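Local coordinates for protein Nab2 (Chaetomium thermophilum, PDB 4LJ0) that binds polyadenosine RNA through a tandem array of CCCH zinc fingers, of which this chain holds fingers three to five, each built round one zinc ion, at residues E2-N10 / A17-P25; L42-N53 / P57-G66. One frame throughout, in Å; residues are numbered along the deposited sequence.

Contact 1 of 2, residues E2-N10 / A17-P25. With ZN (zinc ion), chain F; nucleotides of chain C; nucleotides of chain D.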
# COMPACT_ATOMS: atom_id res chain seq x y z
N GLU A 2 8.35 -4.42 12.17
CA GLU A 2 7.09 -3.70 12.26
C GLU A 2 6.49 -3.46 10.88
O GLU A 2 7.17 -3.00 9.97
CB GLU A 2 7.28 -2.36 12.97
CG GLU A 2 7.69 -2.48 14.43
CD GLU A 2 6.61 -3.11 15.29
OE1 GLU A 2 5.43 -3.13 14.86
OE2 GLU A 2 6.93 -3.59 16.39
N GLN A 3 5.21 -3.78 10.75
CA GLN A 3 4.47 -3.52 9.52
C GLN A 3 3.55 -2.32 9.72
O GLN A 3 2.99 -2.15 10.80
CB GLN A 3 3.65 -4.75 9.12
CG GLN A 3 4.47 -5.85 8.47
CD GLN A 3 3.64 -7.09 8.20
OE1 GLN A 3 3.62 -8.02 9.01
NE2 GLN A 3 2.96 -7.12 7.06
N ASP A 4 3.39 -1.51 8.68
CA ASP A 4 2.51 -0.35 8.74
C ASP A 4 1.06 -0.78 8.75
O ASP A 4 0.65 -1.65 7.98
CB ASP A 4 2.75 0.57 7.54
CG ASP A 4 4.10 1.25 7.58
OD1 ASP A 4 4.80 1.14 8.60
OD2 ASP A 4 4.45 1.92 6.58
N CYS A 5 0.27 -0.16 9.62
CA CYS A 5 -1.17 -0.34 9.58
C CYS A 5 -1.68 0.16 8.23
O CYS A 5 -1.38 1.29 7.84
CB CYS A 5 -1.84 0.43 10.72
SG CYS A 5 -3.63 0.25 10.78
N LYS A 6 -2.42 -0.67 7.51
CA LYS A 6 -2.91 -0.29 6.19
C LYS A 6 -4.21 0.51 6.28
O LYS A 6 -4.73 0.97 5.27
CB LYS A 6 -3.12 -1.53 5.31
CG LYS A 6 -4.28 -2.43 5.72
CD LYS A 6 -4.45 -3.59 4.76
CE LYS A 6 -5.63 -4.47 5.15
NZ LYS A 6 -5.81 -5.63 4.23
N TYR A 7 -4.72 0.68 7.50
CA TYR A 7 -5.99 1.36 7.71
C TYR A 7 -5.79 2.80 8.16
O TYR A 7 -6.64 3.66 7.93
CB TYR A 7 -6.83 0.60 8.73
CG TYR A 7 -7.23 -0.78 8.25
CD1 TYR A 7 -8.20 -0.93 7.28
CD2 TYR A 7 -6.61 -1.92 8.76
CE1 TYR A 7 -8.57 -2.19 6.82
CE2 TYR A 7 -6.97 -3.18 8.31
CZ TYR A 7 -7.95 -3.30 7.34
OH TYR A 7 -8.31 -4.55 6.89
N TRP A 8 -4.66 3.05 8.82
CA TRP A 8 -4.31 4.40 9.24
C TRP A 8 -4.33 5.30 8.01
O TRP A 8 -3.89 4.89 6.94
CB TRP A 8 -2.91 4.40 9.87
CG TRP A 8 -2.56 5.70 10.51
CD1 TRP A 8 -2.77 6.06 11.81
CD2 TRP A 8 -1.96 6.83 9.88
NE1 TRP A 8 -2.33 7.34 12.03
CE2 TRP A 8 -1.82 7.84 10.86
CE3 TRP A 8 -1.51 7.09 8.58
CZ2 TRP A 8 -1.26 9.08 10.58
CZ3 TRP A 8 -0.94 8.32 8.30
CH2 TRP A 8 -0.83 9.30 9.30
N PRO A 9 -4.85 6.53 8.14
CA PRO A 9 -5.34 7.23 9.34
C PRO A 9 -6.79 6.93 9.68
O PRO A 9 -7.43 7.73 10.37
CB PRO A 9 -5.19 8.70 8.94
CG PRO A 9 -5.49 8.70 7.48
CD PRO A 9 -4.96 7.39 6.94
N ASN A 10 -7.31 5.79 9.22
CA ASN A 10 -8.68 5.38 9.50
C ASN A 10 -8.73 4.02 10.17
O ASN A 10 -9.54 3.16 9.82
CB ASN A 10 -9.52 5.37 8.22
CG ASN A 10 -9.68 6.76 7.63
OD1 ASN A 10 -9.36 6.99 6.46
ND2 ASN A 10 -10.18 7.69 8.43
N ALA A 17 -1.89 -3.39 16.69
CA ALA A 17 -0.48 -3.64 16.99
C ALA A 17 0.42 -3.28 15.81
O ALA A 17 1.64 -3.33 15.92
CB ALA A 17 -0.28 -5.09 17.37
N PHE A 18 -0.19 -2.92 14.68
CA PHE A 18 0.59 -2.51 13.52
C PHE A 18 1.05 -1.07 13.71
O PHE A 18 0.49 -0.33 14.53
CB PHE A 18 -0.24 -2.67 12.24
CG PHE A 18 -0.47 -4.11 11.86
CD1 PHE A 18 -1.42 -4.88 12.52
CD2 PHE A 18 0.27 -4.71 10.85
CE1 PHE A 18 -1.63 -6.20 12.18
CE2 PHE A 18 0.06 -6.03 10.50
CZ PHE A 18 -0.89 -6.78 11.16
N ARG A 19 2.07 -0.67 12.96
CA ARG A 19 2.70 0.63 13.15
C ARG A 19 1.80 1.78 12.71
O ARG A 19 1.33 1.81 11.57
CB ARG A 19 4.01 0.67 12.36
CG ARG A 19 4.99 1.73 12.82
CD ARG A 19 6.19 1.77 11.88
NE ARG A 19 7.35 2.42 12.48
CZ ARG A 19 8.52 2.56 11.88
NH1 ARG A 19 8.69 2.10 10.64
NH2 ARG A 19 9.52 3.16 12.50
N HIS A 20 1.55 2.71 13.63
CA HIS A 20 0.88 3.96 13.31
C HIS A 20 1.89 5.10 13.46
O HIS A 20 2.64 5.12 14.44
CB HIS A 20 -0.28 4.23 14.26
CG HIS A 20 -1.38 3.21 14.18
ND1 HIS A 20 -2.63 3.43 14.73
CD2 HIS A 20 -1.42 1.98 13.62
CE1 HIS A 20 -3.39 2.37 14.52
NE2 HIS A 20 -2.68 1.48 13.85
N PRO A 21 1.93 6.04 12.49
CA PRO A 21 2.77 7.22 12.67
C PRO A 21 2.45 7.94 13.98
O PRO A 21 1.30 7.93 14.42
CB PRO A 21 2.39 8.10 11.48
CG PRO A 21 1.95 7.15 10.44
CD PRO A 21 1.29 6.01 11.17
N THR A 22 3.46 8.55 14.58
CA THR A 22 3.27 9.25 15.85
C THR A 22 2.38 10.47 15.67
O THR A 22 1.43 10.67 16.43
CB THR A 22 4.62 9.70 16.45
OG1 THR A 22 5.53 8.60 16.46
CG2 THR A 22 4.43 10.22 17.87
N MET A 23 2.68 11.28 14.67
CA MET A 23 1.97 12.54 14.46
C MET A 23 0.65 12.32 13.72
O MET A 23 0.61 11.55 12.76
CB MET A 23 2.84 13.51 13.66
CG MET A 23 4.09 13.93 14.41
SD MET A 23 3.66 14.81 15.92
CE MET A 23 3.13 16.37 15.24
N PRO A 24 -0.41 13.02 14.14
CA PRO A 24 -1.69 12.87 13.43
C PRO A 24 -1.55 13.31 11.98
O PRO A 24 -0.62 14.04 11.66
CB PRO A 24 -2.64 13.82 14.17
CG PRO A 24 -1.92 14.25 15.40
CD PRO A 24 -0.47 14.10 15.14
N PRO A 25 -2.46 12.86 11.11
CA PRO A 25 -2.40 13.26 9.70
C PRO A 25 -2.68 14.74 9.53
O PRO A 25 -3.50 15.28 10.28
CB PRO A 25 -3.50 12.41 9.05
CG PRO A 25 -4.47 12.16 10.16
CD PRO A 25 -3.65 12.05 11.40
ZN ZN F . -4.01 0.30 13.01
P A C 2 -14.33 -5.96 7.59
OP1 A C 2 -15.45 -6.91 7.35
OP2 A C 2 -13.29 -5.77 6.55
O5' A C 2 -14.98 -4.53 7.90
C5' A C 2 -14.31 -3.59 8.73
C4' A C 2 -14.35 -2.20 8.15
O4' A C 2 -13.59 -1.32 9.01
C3' A C 2 -13.74 -2.06 6.76
O3' A C 2 -14.40 -1.03 6.04
C2' A C 2 -12.30 -1.66 7.07
O2' A C 2 -11.66 -0.96 6.03
C1' A C 2 -12.48 -0.79 8.32
N9 A C 2 -11.34 -0.82 9.25
C8 A C 2 -10.80 0.25 9.91
N7 A C 2 -9.81 -0.06 10.71
C5 A C 2 -9.70 -1.44 10.58
C6 A C 2 -8.84 -2.38 11.18
N6 A C 2 -7.89 -2.05 12.05
N1 A C 2 -9.00 -3.68 10.84
C2 A C 2 -9.95 -4.00 9.96
N3 A C 2 -10.82 -3.21 9.34
C4 A C 2 -10.65 -1.92 9.69
P A D 3 -14.64 3.85 6.18
OP1 A D 3 -15.54 4.98 6.51
OP2 A D 3 -15.08 2.82 5.20
O5' A D 3 -13.26 4.45 5.63
C5' A D 3 -12.75 5.68 6.14
C4' A D 3 -13.04 6.85 5.22
O4' A D 3 -11.83 7.23 4.50
C3' A D 3 -14.13 6.62 4.16
O3' A D 3 -14.96 7.77 4.04
C2' A D 3 -13.32 6.42 2.88
O2' A D 3 -14.00 6.74 1.69
C1' A D 3 -12.13 7.34 3.12
N9 A D 3 -10.94 7.01 2.33
C8 A D 3 -10.23 5.83 2.28
N7 A D 3 -9.23 5.86 1.43
C5 A D 3 -9.29 7.13 0.86
C6 A D 3 -8.51 7.79 -0.11
N6 A D 3 -7.47 7.25 -0.73
N1 A D 3 -8.86 9.05 -0.44
C2 A D 3 -9.90 9.61 0.18
N3 A D 3 -10.71 9.10 1.10
C4 A D 3 -10.34 7.84 1.41
P A D 2 -13.38 7.23 11.03
OP1 A D 2 -12.70 8.42 10.44
OP2 A D 2 -14.86 7.21 11.11
O5' A D 2 -12.91 5.94 10.22
C5' A D 2 -13.11 4.64 10.75
C4' A D 2 -13.24 3.58 9.68
O4' A D 2 -13.32 2.28 10.32
C3' A D 2 -14.49 3.69 8.81
O3' A D 2 -14.23 3.10 7.54
C2' A D 2 -15.49 2.83 9.58
O2' A D 2 -16.56 2.35 8.81
C1' A D 2 -14.58 1.70 10.07
N9 A D 2 -15.03 1.06 11.31
C8 A D 2 -15.43 -0.24 11.49
N7 A D 2 -15.76 -0.53 12.72
C5 A D 2 -15.57 0.66 13.41
C6 A D 2 -15.74 1.01 14.76
N6 A D 2 -16.17 0.17 15.70
N1 A D 2 -15.45 2.28 15.12
C2 A D 2 -15.02 3.13 14.18
N3 A D 2 -14.82 2.91 12.88
C4 A D 2 -15.12 1.64 12.55
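C5 and H20 meet at a zinc ion, which C5 SG binds at 2.3 Å and H20 NE2 at 2.0 Å; C11 and C16, from the loop between the two segments, complete the CCCH site. A cysteine suits this place because its thiolate can take N-H groups as well as metal: C5 SG accepts a bond from Y7 N and a weak one from W8 N. With SG anti to the backbone N (chi1 -179°), C5 sends its sulfur to the metal while CB rests on H20 CD2. Behind the site a single beta bridge pairs D4 with R19, through nearly straight bonds from R19 N to Q3 O (2.8 Å) and from C5 N to R19 O (3.0 Å). F18 CB packs on C5 CB beside this bridge.

Farther out, P21 lays its CD-CG edge over one face of the W8 indole, its CG 3.6 Å from the centroid of the six-membered ring in a CH-pi contact. P9, which follows a cis peptide bond, covers the opposite face, and P9 CB also reaches P25 CG at 3.7 Å. Rigid prolines suit a broad indole in a chain that has neither helix nor sheet. On the RNA side the base of A2 of chain C lies over one face of the Y7 ring. The metal and its sulfur-bonded backbone thus probably fix the loop from which Y7 presents its ring to adenine.

Contact 2 of 2, residues L42-N53 / P57-G66. With ZN (zinc ion), chain H; ACT (acetate ion), chain J; nucleotides of chain D.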
# COMPACT_ATOMS: atom_id res chain seq x y z
N LEU A 42 0.33 12.53 4.14
CA LEU A 42 0.17 11.28 3.40
C LEU A 42 0.75 11.39 2.00
O LEU A 42 0.80 12.47 1.41
CB LEU A 42 -1.31 10.89 3.30
CG LEU A 42 -2.13 10.81 4.59
CD1 LEU A 42 -3.38 9.96 4.35
CD2 LEU A 42 -1.33 10.26 5.75
N LYS A 43 1.17 10.24 1.47
CA LYS A 43 1.67 10.14 0.11
C LYS A 43 0.66 9.38 -0.75
O LYS A 43 0.79 9.33 -1.98
CB LYS A 43 3.02 9.42 0.11
CG LYS A 43 4.07 10.14 0.93
CD LYS A 43 5.43 9.49 0.80
CE LYS A 43 6.53 10.52 1.03
NZ LYS A 43 6.57 11.01 2.43
N THR A 44 -0.35 8.81 -0.10
CA THR A 44 -1.42 8.11 -0.80
C THR A 44 -2.35 9.11 -1.47
O THR A 44 -2.92 9.97 -0.79
CB THR A 44 -2.24 7.24 0.17
OG1 THR A 44 -1.38 6.30 0.82
CG2 THR A 44 -3.34 6.50 -0.56
N PRO A 45 -2.51 9.03 -2.80
CA PRO A 45 -3.43 9.95 -3.48
C PRO A 45 -4.89 9.81 -3.05
O PRO A 45 -5.36 8.71 -2.80
CB PRO A 45 -3.26 9.60 -4.97
CG PRO A 45 -2.49 8.34 -5.02
CD PRO A 45 -1.69 8.27 -3.77
N CYS A 46 -5.58 10.94 -2.96
CA CYS A 46 -7.02 10.95 -2.70
C CYS A 46 -7.74 10.38 -3.90
O CYS A 46 -7.40 10.69 -5.05
CB CYS A 46 -7.50 12.38 -2.42
SG CYS A 46 -9.28 12.53 -2.27
N LYS A 47 -8.75 9.55 -3.65
CA LYS A 47 -9.43 8.81 -4.71
C LYS A 47 -10.64 9.57 -5.26
O LYS A 47 -11.20 9.18 -6.28
CB LYS A 47 -9.88 7.44 -4.20
CG LYS A 47 -10.93 7.50 -3.10
CD LYS A 47 -11.25 6.12 -2.54
CE LYS A 47 -12.28 6.21 -1.42
NZ LYS A 47 -12.70 4.86 -0.92
N PHE A 48 -11.03 10.65 -4.60
CA PHE A 48 -12.23 11.39 -4.99
C PHE A 48 -11.94 12.48 -6.01
O PHE A 48 -10.98 13.24 -5.87
CB PHE A 48 -12.90 12.01 -3.76
CG PHE A 48 -13.44 10.99 -2.79
CD1 PHE A 48 -14.70 10.45 -2.97
CD2 PHE A 48 -12.68 10.57 -1.71
CE1 PHE A 48 -15.19 9.52 -2.09
CE2 PHE A 48 -13.17 9.64 -0.83
CZ PHE A 48 -14.43 9.11 -1.02
N ARG A 49 -12.77 12.54 -7.05
CA ARG A 49 -12.62 13.54 -8.10
C ARG A 49 -13.97 14.13 -8.48
O ARG A 49 -14.74 13.50 -9.21
CB ARG A 49 -11.96 12.92 -9.34
CG ARG A 49 -10.52 12.51 -9.10
CD ARG A 49 -9.79 12.24 -10.41
NE ARG A 49 -8.38 11.93 -10.17
CZ ARG A 49 -7.42 12.84 -10.05
NH1 ARG A 49 -7.69 14.14 -10.15
NH2 ARG A 49 -6.17 12.45 -9.83
N PRO A 50 -14.28 15.34 -7.98
CA PRO A 50 -13.47 16.16 -7.07
C PRO A 50 -13.57 15.69 -5.63
O PRO A 50 -14.54 15.02 -5.26
CB PRO A 50 -14.12 17.54 -7.20
CG PRO A 50 -15.53 17.25 -7.51
CD PRO A 50 -15.52 16.02 -8.38
N CYS A 51 -12.57 16.03 -4.82
CA CYS A 51 -12.63 15.80 -3.38
C CYS A 51 -13.22 17.03 -2.70
O CYS A 51 -12.74 18.14 -2.91
CB CYS A 51 -11.24 15.51 -2.81
SG CYS A 51 -11.21 15.47 -1.00
N THR A 52 -14.26 16.82 -1.90
CA THR A 52 -14.94 17.93 -1.23
C THR A 52 -14.86 17.82 0.29
O THR A 52 -15.58 18.50 1.01
CB THR A 52 -16.41 18.01 -1.65
OG1 THR A 52 -17.06 16.77 -1.35
CG2 THR A 52 -16.51 18.28 -3.15
N ASN A 53 -13.97 16.95 0.77
CA ASN A 53 -13.67 16.88 2.20
C ASN A 53 -12.54 17.87 2.50
O ASN A 53 -11.39 17.63 2.14
CB ASN A 53 -13.27 15.46 2.58
CG ASN A 53 -12.86 15.33 4.03
OD1 ASN A 53 -12.89 16.30 4.79
ND2 ASN A 53 -12.46 14.13 4.43
N PRO A 57 -6.99 14.17 4.52
CA PRO A 57 -5.54 14.06 4.76
C PRO A 57 -4.77 13.47 3.58
O PRO A 57 -3.54 13.48 3.58
CB PRO A 57 -5.46 13.11 5.95
CG PRO A 57 -6.63 12.21 5.76
CD PRO A 57 -7.72 13.08 5.19
N PHE A 58 -5.48 12.96 2.59
CA PHE A 58 -4.81 12.31 1.48
C PHE A 58 -4.16 13.33 0.55
O PHE A 58 -4.30 14.54 0.73
CB PHE A 58 -5.79 11.39 0.76
CG PHE A 58 -6.18 10.20 1.58
CD1 PHE A 58 -7.28 10.25 2.42
CD2 PHE A 58 -5.43 9.03 1.55
CE1 PHE A 58 -7.64 9.15 3.19
CE2 PHE A 58 -5.78 7.94 2.32
CZ PHE A 58 -6.89 8.00 3.14
N LEU A 59 -3.43 12.83 -0.44
CA LEU A 59 -2.64 13.67 -1.33
C LEU A 59 -3.46 14.06 -2.56
O LEU A 59 -3.96 13.20 -3.27
CB LEU A 59 -1.38 12.91 -1.75
CG LEU A 59 -0.40 13.59 -2.71
CD1 LEU A 59 0.22 14.82 -2.07
CD2 LEU A 59 0.67 12.61 -3.15
N HIS A 60 -3.57 15.36 -2.80
CA HIS A 60 -4.36 15.88 -3.92
C HIS A 60 -3.48 16.51 -4.99
O HIS A 60 -2.42 17.06 -4.68
CB HIS A 60 -5.36 16.92 -3.40
CG HIS A 60 -6.26 16.39 -2.33
ND1 HIS A 60 -5.92 16.42 -0.99
CD2 HIS A 60 -7.47 15.80 -2.39
CE1 HIS A 60 -6.89 15.88 -0.28
NE2 HIS A 60 -7.84 15.49 -1.11
N GLU A 61 -3.93 16.43 -6.23
CA GLU A 61 -3.28 17.11 -7.35
C GLU A 61 -3.92 18.48 -7.56
O GLU A 61 -4.99 18.75 -7.01
CB GLU A 61 -3.45 16.29 -8.63
CG GLU A 61 -2.82 14.91 -8.58
CD GLU A 61 -3.00 14.13 -9.86
OE1 GLU A 61 -3.87 14.52 -10.67
OE2 GLU A 61 -2.28 13.13 -10.07
N GLU A 62 -3.27 19.33 -8.34
CA GLU A 62 -3.82 20.65 -8.63
C GLU A 62 -5.13 20.51 -9.40
O GLU A 62 -5.18 19.87 -10.45
CB GLU A 62 -2.82 21.52 -9.41
CG GLU A 62 -2.46 21.01 -10.80
CD GLU A 62 -1.43 21.89 -11.49
OE1 GLU A 62 -0.78 21.42 -12.45
OE2 GLU A 62 -1.26 23.05 -11.07
N GLY A 63 -6.19 21.08 -8.84
CA GLY A 63 -7.50 21.04 -9.47
C GLY A 63 -8.39 19.91 -8.97
O GLY A 63 -9.56 19.85 -9.32
N GLN A 64 -7.83 19.02 -8.16
CA GLN A 64 -8.59 17.88 -7.66
C GLN A 64 -9.58 18.29 -6.57
O GLN A 64 -10.60 17.64 -6.36
CB GLN A 64 -7.66 16.79 -7.13
CG GLN A 64 -8.39 15.56 -6.62
CD GLN A 64 -7.47 14.39 -6.33
OE1 GLN A 64 -6.25 14.52 -6.42
NE2 GLN A 64 -8.05 13.25 -5.99
N ARG A 65 -9.26 19.37 -5.86
CA ARG A 65 -10.13 19.88 -4.81
C ARG A 65 -11.37 20.51 -5.42
O ARG A 65 -11.28 21.19 -6.45
CB ARG A 65 -9.40 20.91 -3.96
CG ARG A 65 -8.20 20.37 -3.20
CD ARG A 65 -8.62 19.76 -1.88
NE ARG A 65 -7.49 19.66 -0.97
CZ ARG A 65 -7.58 19.39 0.33
NH1 ARG A 65 -8.77 19.18 0.88
NH2 ARG A 65 -6.49 19.32 1.07
N GLY A 66 -12.52 20.29 -4.79
CA GLY A 66 -13.78 20.82 -5.27
C GLY A 66 -14.63 21.41 -4.16
O GLY A 66 -15.73 21.88 -4.41
ZN ZN H . -9.35 14.28 -0.72
C ACT J . 0.83 7.61 3.53
O ACT J . -0.19 7.28 4.16
OXT ACT J . 0.70 7.66 2.30
CH3 ACT J . 2.13 7.93 4.22
P A D 4 -16.55 7.65 4.24
OP1 A D 4 -16.95 8.70 5.21
OP2 A D 4 -16.93 6.24 4.49
O5' A D 4 -17.16 8.04 2.82
C5' A D 4 -18.50 7.71 2.50
C4' A D 4 -19.01 8.50 1.32
O4' A D 4 -18.82 9.92 1.56
C3' A D 4 -18.30 8.26 -0.01
O3' A D 4 -18.75 7.09 -0.67
C2' A D 4 -18.57 9.55 -0.77
O2' A D 4 -19.88 9.56 -1.31
C1' A D 4 -18.49 10.58 0.36
N9 A D 4 -17.13 11.13 0.49
C8 A D 4 -16.16 10.76 1.39
N7 A D 4 -15.03 11.42 1.27
C5 A D 4 -15.28 12.29 0.21
C6 A D 4 -14.49 13.26 -0.41
N6 A D 4 -13.23 13.53 -0.04
N1 A D 4 -15.03 13.96 -1.44
C2 A D 4 -16.29 13.68 -1.81
N3 A D 4 -17.14 12.79 -1.30
C4 A D 4 -16.56 12.12 -0.28
P A D 3 -14.64 3.85 6.18
OP1 A D 3 -15.54 4.98 6.51
OP2 A D 3 -15.08 2.82 5.20
O5' A D 3 -13.26 4.45 5.63
C5' A D 3 -12.75 5.68 6.14
C4' A D 3 -13.04 6.85 5.22
O4' A D 3 -11.83 7.23 4.50
C3' A D 3 -14.13 6.62 4.16
O3' A D 3 -14.96 7.77 4.04
C2' A D 3 -13.32 6.42 2.88
O2' A D 3 -14.00 6.74 1.69
C1' A D 3 -12.13 7.34 3.12
N9 A D 3 -10.94 7.01 2.33
C8 A D 3 -10.23 5.83 2.28
N7 A D 3 -9.23 5.86 1.43
C5 A D 3 -9.29 7.13 0.86
C6 A D 3 -8.51 7.79 -0.11
N6 A D 3 -7.47 7.25 -0.73
N1 A D 3 -8.86 9.05 -0.44
C2 A D 3 -9.90 9.61 0.18
N3 A D 3 -10.71 9.10 1.10
C4 A D 3 -10.34 7.84 1.41
O HOH W 1 -1.68 14.55 4.95
O HOH W 2 -11.25 18.99 -0.51
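Q64 reaches across to the backbone of C46 and F48. Its CB lies near R49 NH1; CG, anti to the backbone N (chi1 -179°), passes F48 O at 3.6 Å, and chi2 keeps the chain extended. CD lies over one face of the R49 guanidinium, 3.8 Å from R49 NH1, amide and guanidinium stacked with planes 18° apart. NE2 splits its protons between C46 O (2.8 Å) and F48 O (2.9 Å); both oxygens lie in the amide plane of Q64, whereas NE2 stands above each carbonyl plane. OE1 takes E61 N. R49 NH2 makes a salt bridge to E61 OE1 at 3.2 Å, from above the carboxylate plane. A leucine in place of Q64 would probably leave C46 O, F48 O and E61 N without these bonds and let the metal loop shift.

That loop sets C46 and C51 on zinc with H60; C56 is the fourth ligand. The bases of A3 and A4 of chain D lie over faces of F58 and F48, and A4 N6 donates to C51 SG. With no helix or strand nearby, single bridges tie the loops, P45 to L59 and C51 to R65, and E31 of the preceding finger bonds H60 ND1 and R65.

Contacts 1 and 2 follow one another along the chain, in the first and last of its three fingers, with centres about 20 Å apart on opposite sides of the chain's centre. Their edges nevertheless meet: W8 CZ3 lies 3.2 Å from L42 CD2, and P25 CB 3.7 Å from P57 CB, so the indole and prolines of contact 1 join the apolar start of each segment of contact 2. N10 OD1 of contact 1 comes within 3.2 Å of O4' of A3 of chain D, the nucleotide whose base lies over a face of F58 in contact 2. Residues of both contacts thus lie along chain D, consistent with the polyadenosine binding of these fingers.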